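PDB 4TSZ: DNA polymerase III subunit beta from Pseudomonas aeruginosa, which confers DNA tethering and processivity on DNA polymerases and other proteins. Local coordinates for residues G254-R266 and E307-I319. Numbering follows the deposited sequence.
Sequences GDKLVVGDRQQLR and EVQVEYNGGNLEI
Tyr312 reaches from the loop between strands 303-309 and 317-322 across to Lys256 and Val258, a worked example of how an aromatic side chain from a connecting loop covers an edge strand. Its CB leaves the backbone with CG anti to the backbone N (chi1 179°), which sends the ring along strand 256-261, edge toward Leu257 O. CG and CD1 both border Val258 CG2, CD1 at 3.8 Å. CE1 meets Lys256 CB at 3.7 Å, and CZ lies near Lys256 CB and CG. At the tip, OH touches Lys256 CG and donates to Gly315 O over 2.6 Å, on a lone pair in the carbonyl plane, a bond that ties the ring to the far end of its own loop. The Lys256 chain passes the hydroxyl, and its NZ forms a salt bridge with Asp255 OD2 and a hydrogen bond with Ser343 O. Further along, a single antiparallel hydrogen-bonded pair, Val259 N to Glu311 O at 3.0 Å and Glu311 N to Val259 O at 2.6 Å, joins the edge strand to this loop. Beyond it Leu265 CD2 of helix 262-273 packs on Val308 CG1 of strand 303-309 at 3.9 Å. All this lies in the C-terminal domain, one of three related domains per chain in the two-subunit sliding ring of DNA polymerase III.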
loop_
_atom_site.group_PDB
_atom_site.type_symbol
_atom_site.label_atom_id
_atom_site.label_comp_id
_atom_site.label_asym_id
_atom_site.label_seq_id
_atom_site.Cartn_x
_atom_site.Cartn_y
_atom_site.Cartn_z
ATOM N N GLY E 254 -19.133 -20.880 31.925
ATOM C CA GLY E 254 -19.999 -20.233 30.935
ATOM C C GLY E 254 -21.328 -20.930 30.695
ATOM O O GLY E 254 -21.372 -22.008 30.093
ATOM N N ASP E 255 -22.415 -20.325 31.196
ATOM C CA ASP E 255 -23.773 -20.875 31.129
ATOM C C ASP E 255 -24.589 -20.481 29.890
ATOM O O ASP E 255 -25.611 -21.108 29.611
ATOM C CB ASP E 255 -24.544 -20.510 32.412
ATOM C CG ASP E 255 -24.767 -19.019 32.597
ATOM O OD1 ASP E 255 -23.789 -18.310 32.935
ATOM O OD2 ASP E 255 -25.920 -18.562 32.409
ATOM N N LYS E 256 -24.163 -19.442 29.169
ATOM C CA LYS E 256 -24.897 -18.954 28.009
ATOM C C LYS E 256 -24.198 -19.338 26.705
ATOM O O LYS E 256 -23.174 -18.745 26.348
ATOM C CB LYS E 256 -25.138 -17.437 28.132
ATOM C CG LYS E 256 -25.934 -17.059 29.381
ATOM C CD LYS E 256 -26.065 -15.551 29.569
ATOM C CE LYS E 256 -26.965 -15.186 30.730
ATOM N NZ LYS E 256 -26.379 -15.561 32.046
ATOM N N LEU E 257 -24.724 -20.369 26.021
ATOM C CA LEU E 257 -24.161 -20.825 24.751
ATOM C C LEU E 257 -24.895 -20.205 23.570
ATOM O O LEU E 257 -26.097 -20.394 23.393
ATOM C CB LEU E 257 -24.064 -22.365 24.642
ATOM C CG LEU E 257 -23.648 -22.968 23.262
ATOM C CD1 LEU E 257 -22.240 -22.512 22.804
ATOM C CD2 LEU E 257 -23.710 -24.477 23.293
ATOM N N VAL E 258 -24.145 -19.441 22.778
ATOM C CA VAL E 258 -24.651 -18.745 21.604
ATOM C C VAL E 258 -23.975 -19.341 20.379
ATOM O O VAL E 258 -22.752 -19.465 20.339
ATOM C CB VAL E 258 -24.430 -17.206 21.706
ATOM C CG1 VAL E 258 -25.063 -16.465 20.529
ATOM C CG2 VAL E 258 -24.968 -16.657 23.022
ATOM N N VAL E 259 -24.780 -19.741 19.402
ATOM C CA VAL E 259 -24.303 -20.243 18.121
ATOM C C VAL E 259 -24.833 -19.255 17.083
ATOM O O VAL E 259 -26.047 -19.045 16.984
ATOM C CB VAL E 259 -24.691 -21.710 17.800
ATOM C CG1 VAL E 259 -24.129 -22.134 16.443
ATOM C CG2 VAL E 259 -24.220 -22.665 18.899
ATOM N N GLY E 260 -23.913 -18.620 16.376
ATOM C CA GLY E 260 -24.254 -17.644 15.354
ATOM C C GLY E 260 -23.478 -17.859 14.078
ATOM O O GLY E 260 -22.515 -18.633 14.042
ATOM N N ASP E 261 -23.917 -17.180 13.018
ATOM C CA ASP E 261 -23.257 -17.221 11.724
ATOM C C ASP E 261 -22.082 -16.247 11.789
ATOM O O ASP E 261 -22.281 -15.066 12.092
ATOM C CB ASP E 261 -24.241 -16.838 10.598
ATOM C CG ASP E 261 -23.637 -16.984 9.214
ATOM O OD1 ASP E 261 -23.657 -18.098 8.678
ATOM O OD2 ASP E 261 -23.105 -15.991 8.691
ATOM N N ARG E 262 -20.857 -16.747 11.529
ATOM C CA ARG E 262 -19.627 -15.947 11.564
ATOM C C ARG E 262 -19.717 -14.710 10.652
ATOM O O ARG E 262 -19.420 -13.608 11.107
ATOM C CB ARG E 262 -18.407 -16.804 11.201
ATOM C CG ARG E 262 -17.074 -16.127 11.521
ATOM C CD ARG E 262 -15.984 -16.552 10.560
ATOM N NE ARG E 262 -16.178 -16.002 9.212
ATOM C CZ ARG E 262 -15.729 -14.817 8.810
ATOM N NH1 ARG E 262 -15.068 -14.031 9.648
ATOM N NH2 ARG E 262 -15.941 -14.408 7.566
ATOM N N GLN E 263 -20.156 -14.888 9.394
ATOM C CA GLN E 263 -20.303 -13.798 8.426
ATOM C C GLN E 263 -21.331 -12.754 8.846
ATOM O O GLN E 263 -21.034 -11.568 8.770
ATOM C CB GLN E 263 -20.651 -14.330 7.036
ATOM C CG GLN E 263 -19.437 -14.597 6.159
ATOM C CD GLN E 263 -19.793 -14.870 4.722
ATOM O OE1 GLN E 263 -19.276 -15.786 4.109
ATOM N NE2 GLN E 263 -20.636 -14.033 4.124
ATOM N N GLN E 264 -22.517 -13.190 9.309
ATOM C CA GLN E 264 -23.581 -12.287 9.760
ATOM C C GLN E 264 -23.110 -11.440 10.943
ATOM O O GLN E 264 -23.354 -10.238 10.961
ATOM C CB GLN E 264 -24.838 -13.069 10.154
ATOM C CG GLN E 264 -25.661 -13.581 8.982
ATOM C CD GLN E 264 -27.023 -14.019 9.458
ATOM O OE1 GLN E 264 -27.181 -15.045 10.120
ATOM N NE2 GLN E 264 -28.034 -13.217 9.177
ATOM N N LEU E 265 -22.423 -12.069 11.915
ATOM C CA LEU E 265 -21.898 -11.374 13.085
ATOM C C LEU E 265 -20.800 -10.407 12.701
ATOM O O LEU E 265 -20.813 -9.273 13.164
ATOM C CB LEU E 265 -21.440 -12.354 14.181
ATOM C CG LEU E 265 -22.565 -13.136 14.886
ATOM C CD1 LEU E 265 -22.013 -14.326 15.651
ATOM C CD2 LEU E 265 -23.382 -12.235 15.815
ATOM N N ARG E 266 -19.871 -10.836 11.821
ATOM C CA ARG E 266 -18.783 -9.997 11.344
ATOM C C ARG E 266 -19.306 -8.763 10.609
ATOM O O ARG E 266 -18.820 -7.663 10.876
ATOM C CB ARG E 266 -17.766 -10.780 10.487
ATOM C CG ARG E 266 -16.504 -9.945 10.189
ATOM C CD ARG E 266 -15.930 -10.126 8.794
ATOM N NE ARG E 266 -16.848 -9.808 7.688
ATOM C CZ ARG E 266 -17.018 -8.595 7.155
ATOM N NH1 ARG E 266 -16.385 -7.544 7.661
ATOM N NH2 ARG E 266 -17.845 -8.422 6.133
ATOM N N GLU E 307 -29.839 -5.999 14.599
ATOM C CA GLU E 307 -30.381 -7.192 15.228
ATOM C C GLU E 307 -29.922 -8.388 14.406
ATOM O O GLU E 307 -30.077 -8.394 13.179
ATOM C CB GLU E 307 -31.913 -7.131 15.291
ATOM C CG GLU E 307 -32.456 -6.078 16.238
ATOM C CD GLU E 307 -33.957 -6.127 16.460
ATOM O OE1 GLU E 307 -34.706 -6.362 15.483
ATOM O OE2 GLU E 307 -34.388 -5.906 17.613
ATOM N N VAL E 308 -29.298 -9.370 15.079
ATOM C CA VAL E 308 -28.790 -10.589 14.450
ATOM C C VAL E 308 -29.468 -11.806 15.077
ATOM O O VAL E 308 -29.481 -11.942 16.306
ATOM C CB VAL E 308 -27.239 -10.700 14.514
ATOM C CG1 VAL E 308 -26.739 -11.942 13.779
ATOM C CG2 VAL E 308 -26.568 -9.447 13.963
ATOM N N GLN E 309 -30.009 -12.691 14.232
ATOM C CA GLN E 309 -30.620 -13.936 14.692
ATOM C C GLN E 309 -29.503 -14.894 15.086
ATOM O O GLN E 309 -28.532 -15.050 14.347
ATOM C CB GLN E 309 -31.525 -14.553 13.615
ATOM C CG GLN E 309 -32.924 -13.960 13.584
ATOM C CD GLN E 309 -33.787 -14.661 12.573
ATOM O OE1 GLN E 309 -33.907 -14.234 11.421
ATOM N NE2 GLN E 309 -34.399 -15.766 12.977
ATOM N N VAL E 310 -29.601 -15.471 16.286
ATOM C CA VAL E 310 -28.608 -16.409 16.825
ATOM C C VAL E 310 -29.323 -17.631 17.420
ATOM O O VAL E 310 -30.509 -17.545 17.716
ATOM C CB VAL E 310 -27.666 -15.744 17.880
ATOM C CG1 VAL E 310 -26.745 -14.692 17.250
ATOM C CG2 VAL E 310 -28.442 -15.162 19.066
ATOM N N GLU E 311 -28.603 -18.753 17.611
ATOM C CA GLU E 311 -29.146 -19.939 18.271
ATOM C C GLU E 311 -28.836 -19.729 19.745
ATOM O O GLU E 311 -27.676 -19.861 20.168
ATOM C CB GLU E 311 -28.486 -21.233 17.765
ATOM C CG GLU E 311 -29.015 -21.746 16.435
ATOM C CD GLU E 311 -28.259 -22.929 15.855
ATOM O OE1 GLU E 311 -27.805 -23.800 16.636
ATOM O OE2 GLU E 311 -28.130 -22.991 14.611
ATOM N N TYR E 312 -29.851 -19.274 20.499
ATOM C CA TYR E 312 -29.739 -19.019 21.935
ATOM C C TYR E 312 -31.075 -19.167 22.653
ATOM O O TYR E 312 -32.084 -18.599 22.229
ATOM C CB TYR E 312 -29.093 -17.649 22.250
ATOM C CG TYR E 312 -28.999 -17.378 23.737
ATOM C CD1 TYR E 312 -28.117 -18.098 24.541
ATOM C CD2 TYR E 312 -29.851 -16.464 24.355
ATOM C CE1 TYR E 312 -28.075 -17.904 25.920
ATOM C CE2 TYR E 312 -29.807 -16.251 25.734
ATOM C CZ TYR E 312 -28.914 -16.973 26.511
ATOM O OH TYR E 312 -28.865 -16.773 27.867
ATOM N N ASN E 313 -31.055 -19.925 23.754
ATOM C CA ASN E 313 -32.188 -20.154 24.643
ATOM C C ASN E 313 -31.657 -20.009 26.071
ATOM O O ASN E 313 -30.768 -20.763 26.488
ATOM C CB ASN E 313 -32.834 -21.530 24.403
ATOM N N GLY E 314 -32.143 -18.989 26.770
ATOM C CA GLY E 314 -31.734 -18.700 28.137
ATOM C C GLY E 314 -32.102 -17.304 28.583
ATOM O O GLY E 314 -32.872 -16.611 27.910
ATOM N N GLY E 315 -31.548 -16.905 29.721
ATOM C CA GLY E 315 -31.769 -15.584 30.293
ATOM C C GLY E 315 -31.103 -14.472 29.504
ATOM O O GLY E 315 -30.139 -14.703 28.762
ATOM N N ASN E 316 -31.630 -13.254 29.665
ATOM C CA ASN E 316 -31.118 -12.072 28.994
ATOM C C ASN E 316 -29.742 -11.662 29.509
ATOM O O ASN E 316 -29.381 -11.955 30.653
ATOM C CB ASN E 316 -32.108 -10.913 29.108
ATOM C CG ASN E 316 -33.384 -11.099 28.319
ATOM O OD1 ASN E 316 -33.615 -12.127 27.663
ATOM N ND2 ASN E 316 -34.241 -10.088 28.352
ATOM N N LEU E 317 -28.965 -11.011 28.641
ATOM C CA LEU E 317 -27.644 -10.506 28.968
ATOM C C LEU E 317 -27.348 -9.220 28.211
ATOM O O LEU E 317 -27.464 -9.175 26.986
ATOM C CB LEU E 317 -26.546 -11.564 28.720
ATOM C CG LEU E 317 -25.078 -11.116 28.871
ATOM C CD1 LEU E 317 -24.733 -10.765 30.316
ATOM C CD2 LEU E 317 -24.124 -12.172 28.339
ATOM N N GLU E 318 -26.983 -8.171 28.961
ATOM C CA GLU E 318 -26.540 -6.897 28.419
ATOM C C GLU E 318 -25.047 -6.834 28.745
ATOM O O GLU E 318 -24.675 -6.919 29.913
ATOM C CB GLU E 318 -27.308 -5.711 29.021
ATOM C CG GLU E 318 -26.946 -4.395 28.351
ATOM C CD GLU E 318 -27.665 -3.172 28.881
ATOM O OE1 GLU E 318 -27.345 -2.734 30.009
ATOM O OE2 GLU E 318 -28.518 -2.624 28.148
ATOM N N ILE E 319 -24.194 -6.749 27.712
ATOM C CA ILE E 319 -22.740 -6.761 27.878
ATOM C C ILE E 319 -22.028 -5.829 26.883
ATOM O O ILE E 319 -22.457 -5.706 25.736
ATOM C CB ILE E 319 -22.207 -8.238 27.871
ATOM C CG1 ILE E 319 -20.717 -8.346 28.311
ATOM C CG2 ILE E 319 -22.516 -8.989 26.554
ATOM C CD1 ILE E 319 -20.266 -9.749 28.755
HETATM O O HOH W 1 -27.774 -21.329 27.062
#